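Phytoene synthase (Enterococcus hirae, PDB 5IYS) probably condenses two farnesyl diphosphate molecules head to head into dehydrosqualene, using magnesium, as in related squalene and phytoene synthases. Local coordinates at residues F99-A104 against L143-T148. Sequence-based numbering, arbitrary orientation.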
loop_
_atom_site.group_PDB
_atom_site.type_symbol
_atom_site.label_atom_id
_atom_site.label_comp_id
_atom_site.label_asym_id
_atom_site.label_seq_id
_atom_site.Cartn_x
_atom_site.Cartn_y
_atom_site.Cartn_z
ATOM N N PHE A 99 4.663 -6.873 -19.673
ATOM C CA PHE A 99 5.777 -6.510 -18.785
ATOM C C PHE A 99 6.245 -7.783 -18.085
ATOM O O PHE A 99 5.455 -8.713 -17.956
ATOM C CB PHE A 99 5.301 -5.494 -17.738
ATOM C CG PHE A 99 4.907 -4.166 -18.336
ATOM C CD1 PHE A 99 5.864 -3.200 -18.600
ATOM C CD2 PHE A 99 3.576 -3.891 -18.633
ATOM C CE1 PHE A 99 5.491 -1.976 -19.165
ATOM C CE2 PHE A 99 3.214 -2.703 -19.229
ATOM C CZ PHE A 99 4.172 -1.750 -19.501
ATOM N N PRO A 100 7.478 -7.795 -17.561
ATOM C CA PRO A 100 8.007 -8.982 -16.878
ATOM C C PRO A 100 7.466 -9.111 -15.463
ATOM O O PRO A 100 8.208 -9.091 -14.471
ATOM C CB PRO A 100 9.517 -8.747 -16.888
ATOM C CG PRO A 100 9.681 -7.267 -16.985
ATOM C CD PRO A 100 8.467 -6.703 -17.669
ATOM N N MET A 101 6.138 -9.119 -15.355
ATOM C CA MET A 101 5.488 -9.288 -14.062
ATOM C C MET A 101 5.800 -10.681 -13.527
ATOM O O MET A 101 5.955 -11.614 -14.314
ATOM C CB MET A 101 3.979 -9.170 -14.302
ATOM C CG MET A 101 3.621 -7.781 -14.822
ATOM S SD MET A 101 3.688 -6.483 -13.549
ATOM C CE MET A 101 2.323 -6.984 -12.491
ATOM N N VAL A 102 5.785 -10.834 -12.205
ATOM C CA VAL A 102 6.025 -12.135 -11.566
ATOM C C VAL A 102 4.921 -12.455 -10.570
ATOM O O VAL A 102 4.424 -11.572 -9.864
ATOM C CB VAL A 102 7.440 -12.220 -10.918
ATOM C CG1 VAL A 102 8.506 -11.999 -11.993
ATOM C CG2 VAL A 102 7.617 -11.148 -9.878
ATOM N N THR A 103 4.552 -13.721 -10.444
ATOM C CA THR A 103 3.419 -14.055 -9.587
ATOM C C THR A 103 3.777 -14.132 -8.097
ATOM O O THR A 103 2.886 -14.093 -7.260
ATOM C CB THR A 103 2.766 -15.399 -9.981
ATOM O OG1 THR A 103 3.758 -16.443 -9.939
ATOM C CG2 THR A 103 2.154 -15.291 -11.382
ATOM N N ALA A 104 5.057 -14.282 -7.756
ATOM C CA ALA A 104 5.434 -14.492 -6.355
ATOM C C ALA A 104 4.900 -13.461 -5.363
ATOM O O ALA A 104 4.368 -13.849 -4.333
ATOM C CB ALA A 104 6.981 -14.645 -6.189
ATOM N N LEU A 143 4.335 -4.047 -8.645
ATOM C CA LEU A 143 4.422 -2.888 -9.542
ATOM C C LEU A 143 5.780 -2.607 -10.182
ATOM O O LEU A 143 5.868 -1.885 -11.187
ATOM C CB LEU A 143 3.976 -1.626 -8.799
ATOM C CG LEU A 143 2.524 -1.662 -8.300
ATOM C CD1 LEU A 143 2.216 -0.389 -7.518
ATOM C CD2 LEU A 143 1.567 -1.797 -9.465
ATOM N N LEU A 144 6.851 -3.115 -9.589
ATOM C CA LEU A 144 8.182 -2.731 -10.050
ATOM C C LEU A 144 8.391 -2.920 -11.554
ATOM O O LEU A 144 9.049 -2.102 -12.197
ATOM C CB LEU A 144 9.248 -3.526 -9.300
ATOM C CG LEU A 144 9.930 -2.856 -8.099
ATOM C CD1 LEU A 144 11.130 -3.691 -7.536
ATOM C CD2 LEU A 144 10.393 -1.453 -8.480
ATOM N N PRO A 145 7.882 -4.023 -12.129
ATOM C CA PRO A 145 8.194 -4.221 -13.535
ATOM C C PRO A 145 7.514 -3.179 -14.418
ATOM O O PRO A 145 7.890 -3.020 -15.578
ATOM C CB PRO A 145 7.636 -5.625 -13.828
ATOM C CG PRO A 145 7.637 -6.316 -12.490
ATOM C CD PRO A 145 7.216 -5.202 -11.551
ATOM N N LEU A 146 6.538 -2.458 -13.885
ATOM C CA LEU A 146 5.980 -1.334 -14.651
ATOM C C LEU A 146 6.827 -0.070 -14.624
ATOM O O LEU A 146 6.506 0.905 -15.316
ATOM C CB LEU A 146 4.548 -0.985 -14.216
ATOM C CG LEU A 146 3.606 -2.179 -14.037
ATOM C CD1 LEU A 146 2.280 -1.797 -13.353
ATOM C CD2 LEU A 146 3.308 -2.800 -15.376
ATOM N N LEU A 147 7.772 -0.024 -13.684
ATOM C CA LEU A 147 8.398 1.234 -13.282
ATOM C C LEU A 147 9.887 1.325 -13.583
ATOM O O LEU A 147 10.482 2.383 -13.443
ATOM C CB LEU A 147 8.157 1.458 -11.778
ATOM C CG LEU A 147 6.703 1.448 -11.284
ATOM C CD1 LEU A 147 6.691 1.575 -9.763
ATOM C CD2 LEU A 147 5.974 2.631 -11.925
ATOM N N THR A 148 10.524 0.197 -13.869
ATOM C CA THR A 148 11.968 0.174 -14.023
ATOM C C THR A 148 12.290 -0.899 -15.059
ATOM O O THR A 148 11.571 -1.892 -15.148
ATOM C CB THR A 148 12.715 -0.088 -12.659
ATOM O OG1 THR A 148 14.133 0.033 -12.853
ATOM C CG2 THR A 148 12.440 -1.462 -12.111
#
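Two interhelical loops of the all-helical squalene/phytoene synthase fold meet where Phe99 and Met101, following helix 87-98, pack on Pro145 and Leu146, following helix 125-143. The Phe99 ring receives a CH-pi contact: Leu146 CD2 lies 3.8 Å from the ring centroid and 23° off its normal, displaced toward the rim, where Phe99 CD2 is 3.4 Å from that methyl. Phe99 CG stands beside its own backbone N, anti to the carbonyl carbon (chi1 -66°), and this turns one ring face onto the Leu146 methyl. Pro145 O approaches the same ring obliquely, 3.6 Å from Phe99 CD1. Pro100 centres an inverse gamma turn, with a weak hydrogen bond from Met101 N to Phe99 O. The carbonyl of this central residue meets the second loop, Pro100 O lying 3.5 Å from Pro145 CG, while the two proline rings lie alongside but run opposite ways. Met101, kinked at its second and third torsions, lies roughly perpendicular to the Pro145 side chain; its SD lies 4.0 Å from Pro145 CB and 4.1 Å from Leu146 CD2. That leucine methyl therefore touches both ring and thioether. Val95 of helix 87-98 and Val45 of helix 39-60 also touch Leu146, and Leu143, ending helix 125-143, contacts both bound farnesyl thiodiphosphates.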